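Local coordinates for protein lactococcal phage P2 ORF15 (Lactococcus phage p2, PDB 2WZP) that probably forms, as the distal tail (Dit) protein, the central ring of the phage baseplate that links the tail tube to the host-adsorption apparatus, at residues N38-D43 against Y165-L170; L93-E98 against Q105-F110; Q261-I266 against T284-F289; N273-Q278 against E295-R300. One frame throughout, in Å; residues are numbered along the deposited sequence.

In the fold
Contact 1 joins the N-terminal and C-terminal regions of the Dit protein, whereas contact 2 lies wholly in the first and contacts 3 and 4 wholly in the second. Contacts 2 and 3 are buried: contact 2 rests on aliphatic, thioether and aromatic groups, contact 3 on aliphatic ones with a water at its polar end. Contacts 1 and 4 are only partly buried, and tyrosines and charged groups take over there. Contacts 1, 3 and 4 reach the same six-stranded sheet. Contacts 3 and 4 also touch, Leu288 N probably bonding Tyr277 O at 2.8 Å, because 276-278 belongs to the strand beside 284-287. Contact 2 stands apart, its centre about 45 Å from that of contact 3.

Contact 1 (N38-D43 against Y165-L170); sequences NLDGTD and YTYENL
Leu39 and Asp40 reach toward Tyr165 and Tyr167 from the corner of a type II beta turn, Asn38 to Gly41, closed by Gly41 N to Asn38 O at 2.9 Å. As the two central residues of the turn, they can both send their side chains to the strand while the backbones stay well apart. The apolar part is carried by one methyl: Leu39 CD1 lies 3.9 Å from Tyr167 CE2, at the edge of that ring and near its plane. This uncharged group also packs 3.8 Å from Tyr165 OH, whose polar need is met by Asp134 OD1. Tyr165 CG sits between its backbone N and carbonyl carbon (chi1 75°), and the ring's end comes nearer the turn than its CB direction suggests. Asp40 OD2 approaches the Tyr167 ring obliquely, 3.7 Å from CD2, the carboxylate and ring planes 30° apart. Lys318 forms a salt bridge with Asp40 and a cation-pi contact with Tyr167, so one lysine serves both acid and ring. In the fold, the turn lies between strands 32-36 and 46-48 and meets the start of edge strand 165-173, which pairs with strand 312-322, while Leu39 and Tyr165 both touch Thr121 on strand 120-125.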
loop_
_atom_site.group_PDB
_atom_site.type_symbol
_atom_site.label_atom_id
_atom_site.label_comp_id
_atom_site.label_asym_id
_atom_site.label_seq_id
_atom_site.Cartn_x
_atom_site.Cartn_y
_atom_site.Cartn_z
ATOM N N ASN M 38 42.872 12.166 -6.246
ATOM C CA ASN M 38 43.964 11.779 -7.124
ATOM C C ASN M 38 44.871 10.746 -6.480
ATOM O O ASN M 38 46.008 11.056 -6.108
ATOM C CB ASN M 38 44.736 13.001 -7.580
ATOM C CG ASN M 38 45.714 12.745 -8.689
ATOM O OD1 ASN M 38 45.782 11.674 -9.315
ATOM N ND2 ASN M 38 46.537 13.726 -8.916
ATOM N N LEU M 39 44.392 9.497 -6.393
ATOM C CA LEU M 39 45.150 8.388 -5.809
ATOM C C LEU M 39 46.568 8.341 -6.363
ATOM O O LEU M 39 46.756 8.360 -7.580
ATOM C CB LEU M 39 44.439 7.071 -6.111
ATOM C CG LEU M 39 44.467 5.905 -5.109
ATOM C CD1 LEU M 39 44.825 4.637 -5.786
ATOM C CD2 LEU M 39 45.238 6.185 -3.862
ATOM N N ASP M 40 47.567 8.351 -5.483
ATOM C CA ASP M 40 48.972 8.274 -5.881
ATOM C C ASP M 40 49.587 9.529 -6.553
ATOM O O ASP M 40 50.750 9.503 -6.984
ATOM C CB ASP M 40 49.311 6.933 -6.581
ATOM C CG ASP M 40 49.338 5.671 -5.705
ATOM O OD1 ASP M 40 49.234 5.795 -4.453
ATOM O OD2 ASP M 40 49.544 4.574 -6.261
ATOM N N GLY M 41 48.839 10.635 -6.521
ATOM C CA GLY M 41 49.300 11.937 -6.977
ATOM C C GLY M 41 49.633 12.779 -5.764
ATOM O O GLY M 41 48.946 12.668 -4.745
ATOM N N THR M 42 50.683 13.630 -5.853
ATOM C CA THR M 42 51.104 14.513 -4.761
ATOM C C THR M 42 50.018 15.503 -4.289
ATOM O O THR M 42 50.094 15.983 -3.157
ATOM C CB THR M 42 52.433 15.236 -5.074
ATOM O OG1 THR M 42 52.282 16.090 -6.212
ATOM C CG2 THR M 42 53.599 14.290 -5.250
ATOM N N ASP M 43 49.017 15.794 -5.139
ATOM C CA ASP M 43 47.934 16.733 -4.849
ATOM C C ASP M 43 46.652 16.061 -4.322
ATOM O O ASP M 43 45.613 16.723 -4.212
ATOM C CB ASP M 43 47.635 17.584 -6.103
ATOM C CG ASP M 43 47.228 16.795 -7.341
ATOM O OD1 ASP M 43 46.431 17.332 -8.166
ATOM O OD2 ASP M 43 47.727 15.667 -7.509
ATOM N N TYR M 165 40.455 -2.833 -7.628
ATOM C CA TYR M 165 41.820 -2.916 -8.070
ATOM C C TYR M 165 42.744 -2.573 -6.923
ATOM O O TYR M 165 42.314 -2.053 -5.893
ATOM C CB TYR M 165 42.076 -2.025 -9.311
ATOM C CG TYR M 165 42.167 -0.533 -9.073
ATOM C CD1 TYR M 165 43.373 0.066 -8.711
ATOM C CD2 TYR M 165 41.059 0.285 -9.248
ATOM C CE1 TYR M 165 43.465 1.439 -8.518
ATOM C CE2 TYR M 165 41.137 1.658 -9.053
ATOM C CZ TYR M 165 42.343 2.236 -8.705
ATOM O OH TYR M 165 42.398 3.597 -8.494
ATOM N N THR M 166 44.012 -2.905 -7.116
ATOM C CA THR M 166 45.158 -2.616 -6.280
ATOM C C THR M 166 46.272 -2.375 -7.255
ATOM O O THR M 166 46.179 -2.785 -8.423
ATOM C CB THR M 166 45.531 -3.759 -5.302
ATOM O OG1 THR M 166 45.826 -4.949 -6.014
ATOM C CG2 THR M 166 44.479 -4.015 -4.254
ATOM N N TYR M 167 47.330 -1.719 -6.785
ATOM C CA TYR M 167 48.483 -1.484 -7.627
ATOM C C TYR M 167 49.572 -2.396 -7.202
ATOM O O TYR M 167 49.752 -2.671 -6.009
ATOM C CB TYR M 167 48.946 -0.024 -7.570
ATOM C CG TYR M 167 48.150 0.929 -8.437
ATOM C CD1 TYR M 167 48.127 0.788 -9.823
ATOM C CD2 TYR M 167 47.487 2.024 -7.879
ATOM C CE1 TYR M 167 47.395 1.662 -10.626
ATOM C CE2 TYR M 167 46.798 2.937 -8.678
ATOM C CZ TYR M 167 46.741 2.739 -10.052
ATOM O OH TYR M 167 46.090 3.626 -10.866
ATOM N N GLU M 168 50.307 -2.881 -8.183
ATOM C CA GLU M 168 51.466 -3.725 -7.952
ATOM C C GLU M 168 52.605 -3.119 -8.722
ATOM O O GLU M 168 52.515 -2.924 -9.936
ATOM C CB GLU M 168 51.195 -5.169 -8.398
ATOM C CG GLU M 168 52.330 -6.135 -8.084
ATOM C CD GLU M 168 52.228 -7.518 -8.701
ATOM O OE1 GLU M 168 53.066 -8.375 -8.339
ATOM O OE2 GLU M 168 51.330 -7.752 -9.548
ATOM N N ASN M 169 53.690 -2.849 -8.025
ATOM C CA ASN M 169 54.914 -2.292 -8.623
ATOM C C ASN M 169 55.926 -3.398 -8.831
ATOM O O ASN M 169 56.190 -4.158 -7.908
ATOM C CB ASN M 169 55.446 -1.163 -7.769
ATOM C CG ASN M 169 54.591 0.078 -7.914
ATOM O OD1 ASN M 169 54.927 0.986 -8.664
ATOM N ND2 ASN M 169 53.412 0.115 -7.292
ATOM N N LEU M 170 56.357 -3.589 -10.083
ATOM C CA LEU M 170 57.311 -4.618 -10.497
ATOM C C LEU M 170 58.413 -4.028 -11.366
ATOM O O LEU M 170 58.145 -3.248 -12.282
ATOM C CB LEU M 170 56.622 -5.721 -11.314
ATOM C CG LEU M 170 55.555 -6.599 -10.665
ATOM C CD1 LEU M 170 55.046 -7.610 -11.651
ATOM C CD2 LEU M 170 56.106 -7.334 -9.450
#

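Contact 2 (L93-E98 against Q105-F110); sequences LETFGE and QLMKDF
Strand 93-95, carrying Leu93 and Thr95, and helix 105-110, carrying Leu106, Met107 and Phe110, run at 136° with their axes 9.6 Å apart. This is helix-on-sheet packing: helix 100-115 follows strand 89-95 directly in the chain and folds back over the antiparallel sheet of the N-terminal region. No hydrogen bond crosses between the segments, so the fit depends on side-chain shape. Leu93 and Thr95, two residues apart on the strand, both face the helix, while Glu94 between them points away from it. The two methyls of Leu93 divide the work. CD2 lies 3.9 Å from Met107 SD, where the bent thioether chain offers a soft, adaptable surface. CD1 meets the Phe110 ring obliquely, 3.7 Å from CE2. Phe110 has its CG opposite the backbone N (chi1 -174°), which helps bring the ring to Leu93 CD1, beside Val54 and Trp47, the latter edge-to-face. Thr95 gives its methyl CG2 to Met107 CG at 4.3 Å, while its OG1 hydrogen-bonds Asn103, serving both the apolar interface and the helix's first turn. Beyond the contact, Gln105 and Lys108 pack on Ile128 of a neighbouring subunit. Where the strand gives way to loop, Gly97 has no side chain to crowd Leu106, and its N is bonded to Asn103 OD1; Leu106 CD1 packs 3.7 Å from Gly97 N.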
loop_
_atom_site.group_PDB
_atom_site.type_symbol
_atom_site.label_atom_id
_atom_site.label_comp_id
_atom_site.label_asym_id
_atom_site.label_seq_id
_atom_site.Cartn_x
_atom_site.Cartn_y
_atom_site.Cartn_z
ATOM N N LEU M 93 24.391 10.006 1.731
ATOM C CA LEU M 93 25.424 11.005 2.008
ATOM C C LEU M 93 24.894 11.880 3.137
ATOM O O LEU M 93 23.826 12.492 3.026
ATOM C CB LEU M 93 25.764 11.789 0.706
ATOM C CG LEU M 93 26.586 13.096 0.745
ATOM C CD1 LEU M 93 28.041 12.809 0.876
ATOM C CD2 LEU M 93 26.476 13.818 -0.555
ATOM N N GLU M 94 25.579 11.822 4.265
ATOM C CA GLU M 94 25.214 12.539 5.470
ATOM C C GLU M 94 26.338 13.475 5.911
ATOM O O GLU M 94 27.526 13.112 5.795
ATOM C CB GLU M 94 24.865 11.535 6.564
ATOM C CG GLU M 94 23.407 11.099 6.515
ATOM C CD GLU M 94 22.910 10.273 7.687
ATOM O OE1 GLU M 94 23.433 10.437 8.816
ATOM O OE2 GLU M 94 21.968 9.476 7.479
ATOM N N THR M 95 25.971 14.694 6.376
ATOM C CA THR M 95 26.955 15.687 6.869
ATOM C C THR M 95 26.880 15.879 8.379
ATOM O O THR M 95 25.826 15.653 8.982
ATOM C CB THR M 95 26.999 16.983 6.063
ATOM O OG1 THR M 95 25.882 17.816 6.391
ATOM C CG2 THR M 95 27.127 16.747 4.545
ATOM N N PHE M 96 28.028 16.212 9.004
ATOM C CA PHE M 96 28.162 16.349 10.459
ATOM C C PHE M 96 28.785 17.692 10.885
ATOM O O PHE M 96 29.543 17.755 11.852
ATOM C CB PHE M 96 28.859 15.101 11.064
ATOM C CG PHE M 96 28.166 13.804 10.690
ATOM C CD1 PHE M 96 27.263 13.196 11.560
ATOM C CD2 PHE M 96 28.390 13.204 9.455
ATOM C CE1 PHE M 96 26.587 12.015 11.192
ATOM C CE2 PHE M 96 27.689 12.048 9.079
ATOM C CZ PHE M 96 26.804 11.449 9.955
ATOM N N GLY M 97 28.439 18.754 10.165
ATOM C CA GLY M 97 28.860 20.110 10.502
ATOM C C GLY M 97 28.096 20.590 11.718
ATOM O O GLY M 97 26.975 20.132 11.970
ATOM N N GLU M 98 28.719 21.467 12.508
ATOM C CA GLU M 98 28.124 21.952 13.752
ATOM C C GLU M 98 27.269 23.210 13.586
ATOM O O GLU M 98 26.717 23.711 14.569
ATOM C CB GLU M 98 29.186 22.101 14.844
ATOM C CG GLU M 98 29.632 20.765 15.432
ATOM C CD GLU M 98 31.132 20.574 15.581
ATOM O OE1 GLU M 98 31.798 21.460 16.167
ATOM O OE2 GLU M 98 31.638 19.517 15.138
ATOM N N GLN M 105 29.083 24.493 3.475
ATOM C CA GLN M 105 30.482 24.454 3.069
ATOM C C GLN M 105 30.944 23.024 2.766
ATOM O O GLN M 105 31.572 22.800 1.729
ATOM C CB GLN M 105 31.373 25.101 4.136
ATOM C CG GLN M 105 32.785 25.419 3.644
ATOM C CD GLN M 105 32.766 26.561 2.675
ATOM O OE1 GLN M 105 32.561 27.703 3.063
ATOM N NE2 GLN M 105 32.989 26.284 1.396
ATOM N N LEU M 106 30.620 22.061 3.655
ATOM C CA LEU M 106 30.965 20.643 3.490
ATOM C C LEU M 106 30.349 20.043 2.224
ATOM O O LEU M 106 31.075 19.396 1.484
ATOM C CB LEU M 106 30.553 19.828 4.720
ATOM C CG LEU M 106 31.369 20.062 5.994
ATOM C CD1 LEU M 106 30.581 19.579 7.204
ATOM C CD2 LEU M 106 32.755 19.417 5.900
ATOM N N MET M 107 29.045 20.281 1.960
ATOM C CA MET M 107 28.360 19.822 0.763
ATOM C C MET M 107 29.013 20.387 -0.486
ATOM O O MET M 107 29.356 19.631 -1.384
ATOM C CB MET M 107 26.882 20.243 0.782
ATOM C CG MET M 107 25.944 19.146 1.230
ATOM S SD MET M 107 26.020 17.601 0.280
ATOM C CE MET M 107 24.675 17.852 -0.854
ATOM N N LYS M 108 29.169 21.724 -0.546
ATOM C CA LYS M 108 29.763 22.471 -1.656
ATOM C C LYS M 108 31.181 21.984 -1.959
ATOM O O LYS M 108 31.496 21.726 -3.122
ATOM C CB LYS M 108 29.761 23.970 -1.338
ATOM C CG LYS M 108 30.055 24.857 -2.527
ATOM C CD LYS M 108 30.009 26.323 -2.135
ATOM C CE LYS M 108 30.629 27.214 -3.193
ATOM N NZ LYS M 108 32.094 26.977 -3.353
ATOM N N ASP M 109 32.026 21.824 -0.926
ATOM C CA ASP M 109 33.403 21.377 -1.121
ATOM C C ASP M 109 33.508 19.940 -1.557
ATOM O O ASP M 109 34.267 19.655 -2.477
ATOM C CB ASP M 109 34.263 21.637 0.127
ATOM C CG ASP M 109 34.529 23.100 0.457
ATOM O OD1 ASP M 109 34.091 23.994 -0.336
ATOM O OD2 ASP M 109 35.177 23.355 1.482
ATOM N N PHE M 110 32.752 19.033 -0.925
ATOM C CA PHE M 110 32.777 17.622 -1.278
ATOM C C PHE M 110 32.365 17.370 -2.716
ATOM O O PHE M 110 33.075 16.676 -3.439
ATOM C CB PHE M 110 31.891 16.819 -0.332
ATOM C CG PHE M 110 31.982 15.331 -0.539
ATOM C CD1 PHE M 110 33.143 14.642 -0.219
ATOM C CD2 PHE M 110 30.906 14.618 -1.052
ATOM C CE1 PHE M 110 33.235 13.272 -0.417
ATOM C CE2 PHE M 110 30.997 13.243 -1.246
ATOM C CZ PHE M 110 32.157 12.579 -0.917
#

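Contact 3 (Q261-I266 against T284-F289)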
loop_
_atom_site.group_PDB
_atom_site.type_symbol
_atom_site.label_atom_id
_atom_site.label_comp_id
_atom_site.label_asym_id
_atom_site.label_seq_id
_atom_site.Cartn_x
_atom_site.Cartn_y
_atom_site.Cartn_z
ATOM N N GLN M 261 65.098 8.589 -33.486
ATOM C CA GLN M 261 66.102 8.984 -32.493
ATOM C C GLN M 261 66.005 8.150 -31.225
ATOM O O GLN M 261 64.911 7.781 -30.816
ATOM C CB GLN M 261 65.909 10.460 -32.092
ATOM C CG GLN M 261 66.222 11.484 -33.179
ATOM C CD GLN M 261 66.166 12.908 -32.670
ATOM O OE1 GLN M 261 65.939 13.184 -31.487
ATOM N NE2 GLN M 261 66.385 13.856 -33.560
ATOM N N VAL M 262 67.141 7.940 -30.556
ATOM C CA VAL M 262 67.218 7.229 -29.275
ATOM C C VAL M 262 66.435 8.018 -28.206
ATOM O O VAL M 262 66.571 9.226 -28.117
ATOM C CB VAL M 262 68.700 6.960 -28.857
ATOM C CG1 VAL M 262 68.784 6.213 -27.530
ATOM C CG2 VAL M 262 69.411 6.156 -29.927
ATOM N N GLN M 263 65.628 7.332 -27.407
ATOM C CA GLN M 263 64.834 7.940 -26.349
ATOM C C GLN M 263 65.452 7.548 -25.029
ATOM O O GLN M 263 65.937 6.414 -24.898
ATOM C CB GLN M 263 63.383 7.422 -26.413
ATOM C CG GLN M 263 62.640 7.721 -27.724
ATOM C CD GLN M 263 62.501 9.182 -28.076
ATOM O OE1 GLN M 263 61.952 9.981 -27.317
ATOM N NE2 GLN M 263 62.916 9.545 -29.283
ATOM N N ASP M 264 65.455 8.464 -24.040
ATOM C CA ASP M 264 66.022 8.148 -22.719
ATOM C C ASP M 264 65.242 6.992 -22.052
ATOM O O ASP M 264 65.835 6.117 -21.416
ATOM C CB ASP M 264 66.015 9.393 -21.817
ATOM C CG ASP M 264 66.841 10.570 -22.316
ATOM O OD1 ASP M 264 67.777 10.349 -23.129
ATOM O OD2 ASP M 264 66.578 11.704 -21.871
ATOM N N TYR M 265 63.912 7.014 -22.216
ATOM C CA TYR M 265 62.954 6.026 -21.769
ATOM C C TYR M 265 61.649 6.241 -22.507
ATOM O O TYR M 265 61.434 7.327 -23.062
ATOM C CB TYR M 265 62.729 6.069 -20.258
ATOM C CG TYR M 265 62.176 7.366 -19.717
ATOM C CD1 TYR M 265 63.029 8.371 -19.255
ATOM C CD2 TYR M 265 60.805 7.537 -19.527
ATOM C CE1 TYR M 265 62.526 9.548 -18.703
ATOM C CE2 TYR M 265 60.290 8.710 -18.977
ATOM C CZ TYR M 265 61.154 9.717 -18.577
ATOM O OH TYR M 265 60.647 10.864 -18.018
ATOM N N ILE M 266 60.794 5.206 -22.525
ATOM C CA ILE M 266 59.480 5.221 -23.152
ATOM C C ILE M 266 58.444 4.959 -22.073
ATOM O O ILE M 266 58.595 4.019 -21.301
ATOM C CB ILE M 266 59.402 4.119 -24.242
ATOM C CG1 ILE M 266 60.447 4.360 -25.371
ATOM C CG2 ILE M 266 57.955 3.966 -24.794
ATOM C CD1 ILE M 266 60.723 3.105 -26.273
ATOM N N THR M 284 61.647 16.337 -23.036
ATOM C CA THR M 284 60.771 16.398 -24.205
ATOM C C THR M 284 60.053 15.085 -24.432
ATOM O O THR M 284 60.704 14.040 -24.571
ATOM C CB THR M 284 61.548 16.844 -25.460
ATOM O OG1 THR M 284 62.307 18.009 -25.165
ATOM C CG2 THR M 284 60.634 17.107 -26.655
ATOM N N ALA M 285 58.709 15.159 -24.548
ATOM C CA ALA M 285 57.866 13.992 -24.814
ATOM C C ALA M 285 57.401 13.982 -26.258
ATOM O O ALA M 285 57.052 15.021 -26.828
ATOM C CB ALA M 285 56.674 13.966 -23.884
ATOM N N LEU M 286 57.389 12.789 -26.842
ATOM C CA LEU M 286 56.977 12.546 -28.215
ATOM C C LEU M 286 55.957 11.424 -28.250
ATOM O O LEU M 286 56.210 10.393 -27.628
ATOM C CB LEU M 286 58.210 12.038 -28.948
ATOM C CG LEU M 286 58.588 12.603 -30.311
ATOM C CD1 LEU M 286 59.441 11.595 -31.049
ATOM C CD2 LEU M 286 57.372 12.904 -31.186
ATOM N N ASN M 287 54.845 11.584 -29.027
ATOM C CA ASN M 287 53.873 10.507 -29.203
ATOM C C ASN M 287 54.477 9.429 -30.114
ATOM O O ASN M 287 54.799 9.672 -31.283
ATOM C CB ASN M 287 52.538 11.004 -29.713
ATOM C CG ASN M 287 51.449 9.943 -29.865
ATOM O OD1 ASN M 287 51.497 8.842 -29.315
ATOM N ND2 ASN M 287 50.409 10.274 -30.611
ATOM N N LEU M 288 54.673 8.239 -29.542
ATOM C CA LEU M 288 55.279 7.114 -30.235
ATOM C C LEU M 288 54.303 6.181 -30.852
ATOM O O LEU M 288 54.724 5.264 -31.558
ATOM C CB LEU M 288 56.211 6.353 -29.306
ATOM C CG LEU M 288 57.495 7.065 -28.855
ATOM C CD1 LEU M 288 58.446 6.069 -28.282
ATOM C CD2 LEU M 288 58.109 7.899 -29.975
ATOM N N PHE M 289 52.996 6.432 -30.657
ATOM C CA PHE M 289 51.941 5.609 -31.232
ATOM C C PHE M 289 52.105 5.441 -32.750
ATOM O O PHE M 289 52.104 4.285 -33.198
ATOM C CB PHE M 289 50.540 6.117 -30.866
ATOM C CG PHE M 289 49.427 5.313 -31.511
ATOM C CD1 PHE M 289 48.871 4.216 -30.862
ATOM C CD2 PHE M 289 48.934 5.652 -32.770
ATOM C CE1 PHE M 289 47.848 3.472 -31.464
ATOM C CE2 PHE M 289 47.939 4.884 -33.377
ATOM C CZ PHE M 289 47.387 3.814 -32.708
HETATM O O HOH W 1 61.244 12.515 -27.062
#
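Ile266, on strand 265-269, and Leu288, just past the end of strand 284-287, meet at an antiparallel sheet of the C-terminal region, where those strands flank strand 276-281 on its two sides. Their side chains cross at about a right angle: Leu288 CD1 lies 3.9 Å from Ile266 CG1 and 4.1 Å from Ile266 CG2. Leu288 CG lies anti to its carbonyl carbon (chi1 -68°), which helps bring CD1 to Ile266. Both pack on Phe257 of strand 251-257, so branched aliphatic chains fill the space between the sheets. Strand 265-269 opens with a classic beta bulge, Asp264 and Tyr265 both facing Trp280. At the other end of the contact the chemistry turns polar. The amide of buried Gln263 uses both ends: NE2 donates to Gln261 O at 3.1 Å, from above the carbonyl plane, and OE1 turns to a water. Leu286 CD1 packs loosely on Gln263 NE2 at 4.4 Å. Strand 284-287 ends in an Asx turn, Phe289 N donating to Asn287 OD1 at 3.1 Å. The water lies 2.6 Å from Gln263 OE1 and 3.0 Å from Thr284 O.

Contact 4 (N273-Q278 against E295-R300); sequences NDETYQ and ERYRTR
Tyr277 and Tyr297 have CA atoms 12.4 Å apart, and Glu275 and Arg300 10.9 Å, so the two backbones never touch and long side chains must span the gap. The tyrosines approach from opposite directions, hydroxyl to hydroxyl: Tyr297 OH donates to Tyr277 OH at 2.7 Å, each oxygen lying at the edge of the other ring and near its plane. The rings themselves stand at 85° to each other. Tyr277 OH in turn donates to Glu275 OE1 at 2.7 Å on its anti lone pair, and two bonds on its oxygen help fix the Tyr277 phenol. Glu275 and Tyr277, two residues apart, both point toward the loop that leads to strand 305-310, Tyr277 from strand 276-281 of the six-stranded sheet; in that loop Tyr297 is the centre of an inverse gamma turn. Its CG opposite the backbone N (chi1 -160°) helps extend the phenol toward the sheet. Arg300 crosses the acid at a slant, its CD 3.8 Å from Glu275 OE1 and its NE 4.3 Å, too far for a salt bridge, with the two flat groups nearly perpendicular. The salt-bridge partners lie outside this contact, on the chain of another protein: an acidic side chain for Arg300 NH2, a basic one for Glu275 OE2.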
loop_
_atom_site.group_PDB
_atom_site.type_symbol
_atom_site.label_atom_id
_atom_site.label_comp_id
_atom_site.label_asym_id
_atom_site.label_seq_id
_atom_site.Cartn_x
_atom_site.Cartn_y
_atom_site.Cartn_z
ATOM N N ASN M 273 41.181 4.698 -20.738
ATOM C CA ASN M 273 40.801 6.092 -20.505
ATOM C C ASN M 273 41.999 7.056 -20.347
ATOM O O ASN M 273 41.830 8.272 -20.270
ATOM C CB ASN M 273 39.824 6.176 -19.347
ATOM C CG ASN M 273 38.627 5.281 -19.550
ATOM O OD1 ASN M 273 37.861 5.402 -20.523
ATOM N ND2 ASN M 273 38.451 4.341 -18.644
ATOM N N ASP M 274 43.205 6.522 -20.274
ATOM C CA ASP M 274 44.412 7.339 -20.224
ATOM C C ASP M 274 45.540 6.604 -20.918
ATOM O O ASP M 274 46.620 6.424 -20.372
ATOM C CB ASP M 274 44.766 7.761 -18.784
ATOM C CG ASP M 274 45.943 8.703 -18.633
ATOM O OD1 ASP M 274 45.982 9.733 -19.353
ATOM O OD2 ASP M 274 46.812 8.417 -17.809
ATOM N N GLU M 275 45.271 6.178 -22.149
ATOM C CA GLU M 275 46.156 5.380 -23.001
ATOM C C GLU M 275 47.263 6.269 -23.545
ATOM O O GLU M 275 46.973 7.286 -24.170
ATOM C CB GLU M 275 45.326 4.697 -24.117
ATOM C CG GLU M 275 46.056 3.606 -24.870
ATOM C CD GLU M 275 45.264 2.853 -25.917
ATOM O OE1 GLU M 275 45.763 1.797 -26.369
ATOM O OE2 GLU M 275 44.163 3.311 -26.298
ATOM N N THR M 276 48.525 5.907 -23.270
ATOM C CA THR M 276 49.736 6.673 -23.593
ATOM C C THR M 276 50.861 5.761 -24.093
ATOM O O THR M 276 51.117 4.715 -23.492
ATOM C CB THR M 276 50.240 7.381 -22.310
ATOM O OG1 THR M 276 49.187 8.115 -21.694
ATOM C CG2 THR M 276 51.400 8.280 -22.557
ATOM N N TYR M 277 51.554 6.190 -25.175
ATOM C CA TYR M 277 52.759 5.556 -25.715
ATOM C C TYR M 277 53.699 6.731 -26.058
ATOM O O TYR M 277 53.617 7.315 -27.142
ATOM C CB TYR M 277 52.448 4.646 -26.920
ATOM C CG TYR M 277 51.340 3.660 -26.634
ATOM C CD1 TYR M 277 51.585 2.495 -25.913
ATOM C CD2 TYR M 277 50.035 3.912 -27.045
ATOM C CE1 TYR M 277 50.557 1.602 -25.610
ATOM C CE2 TYR M 277 49.008 3.010 -26.778
ATOM C CZ TYR M 277 49.267 1.867 -26.042
ATOM O OH TYR M 277 48.238 1.003 -25.751
ATOM N N GLN M 278 54.503 7.157 -25.096
ATOM C CA GLN M 278 55.304 8.322 -25.360
ATOM C C GLN M 278 56.788 8.138 -25.019
ATOM O O GLN M 278 57.108 7.603 -23.968
ATOM C CB GLN M 278 54.683 9.581 -24.682
ATOM C CG GLN M 278 54.745 9.495 -23.164
ATOM C CD GLN M 278 54.293 10.666 -22.345
ATOM O OE1 GLN M 278 54.327 10.591 -21.101
ATOM N NE2 GLN M 278 53.896 11.768 -22.987
ATOM N N GLU M 295 50.609 -4.443 -36.236
ATOM C CA GLU M 295 50.335 -5.855 -36.478
ATOM C C GLU M 295 50.657 -6.746 -35.264
ATOM O O GLU M 295 49.967 -7.736 -35.040
ATOM C CB GLU M 295 51.086 -6.356 -37.707
ATOM C CG GLU M 295 50.842 -7.832 -37.968
ATOM C CD GLU M 295 51.351 -8.393 -39.273
ATOM O OE1 GLU M 295 51.126 -9.603 -39.513
ATOM O OE2 GLU M 295 51.926 -7.617 -40.073
ATOM N N ARG M 296 51.695 -6.419 -34.506
ATOM C CA ARG M 296 52.074 -7.190 -33.330
ATOM C C ARG M 296 51.191 -6.880 -32.140
ATOM O O ARG M 296 51.074 -7.715 -31.242
ATOM C CB ARG M 296 53.525 -6.903 -32.962
ATOM C CG ARG M 296 54.475 -7.861 -33.590
ATOM C CD ARG M 296 55.824 -7.578 -33.039
ATOM N NE ARG M 296 56.228 -8.570 -32.054
ATOM C CZ ARG M 296 57.484 -8.727 -31.666
ATOM N NH1 ARG M 296 57.799 -9.663 -30.786
ATOM N NH2 ARG M 296 58.439 -7.953 -32.162
ATOM N N TYR M 297 50.636 -5.656 -32.086
ATOM C CA TYR M 297 49.726 -5.244 -31.021
ATOM C C TYR M 297 48.357 -5.799 -31.382
ATOM O O TYR M 297 47.523 -5.069 -31.908
ATOM C CB TYR M 297 49.676 -3.713 -30.924
ATOM C CG TYR M 297 49.180 -3.171 -29.605
ATOM C CD1 TYR M 297 48.824 -4.022 -28.566
ATOM C CD2 TYR M 297 49.126 -1.808 -29.370
ATOM C CE1 TYR M 297 48.410 -3.528 -27.335
ATOM C CE2 TYR M 297 48.735 -1.300 -28.135
ATOM C CZ TYR M 297 48.369 -2.166 -27.121
ATOM O OH TYR M 297 47.954 -1.673 -25.908
ATOM N N ARG M 298 48.160 -7.109 -31.166
ATOM C CA ARG M 298 46.930 -7.800 -31.515
ATOM C C ARG M 298 45.828 -7.423 -30.535
ATOM O O ARG M 298 44.707 -7.136 -30.947
ATOM C CB ARG M 298 47.160 -9.336 -31.581
ATOM C CG ARG M 298 45.873 -10.225 -31.445
ATOM C CD ARG M 298 44.944 -10.171 -32.671
ATOM N NE ARG M 298 43.594 -10.737 -32.491
ATOM C CZ ARG M 298 42.533 -10.075 -32.019
ATOM N NH1 ARG M 298 42.657 -8.823 -31.584
ATOM N NH2 ARG M 298 41.350 -10.669 -31.947
ATOM N N THR M 299 46.161 -7.396 -29.240
ATOM C CA THR M 299 45.208 -7.139 -28.157
ATOM C C THR M 299 45.856 -6.469 -26.944
ATOM O O THR M 299 47.080 -6.483 -26.806
ATOM C CB THR M 299 44.538 -8.470 -27.752
ATOM O OG1 THR M 299 43.526 -8.180 -26.796
ATOM C CG2 THR M 299 45.542 -9.498 -27.138
ATOM N N ARG M 300 45.020 -5.935 -26.045
ATOM C CA ARG M 300 45.410 -5.297 -24.781
ATOM C C ARG M 300 45.065 -6.287 -23.663
ATOM O O ARG M 300 45.429 -6.046 -22.514
ATOM C CB ARG M 300 44.595 -3.997 -24.550
ATOM C CG ARG M 300 45.181 -2.680 -25.107
ATOM C CD ARG M 300 44.366 -1.397 -24.739
ATOM N NE ARG M 300 43.049 -1.416 -25.382
ATOM C CZ ARG M 300 41.969 -2.006 -24.867
ATOM N NH1 ARG M 300 42.013 -2.552 -23.656
ATOM N NH2 ARG M 300 40.834 -2.046 -25.557
#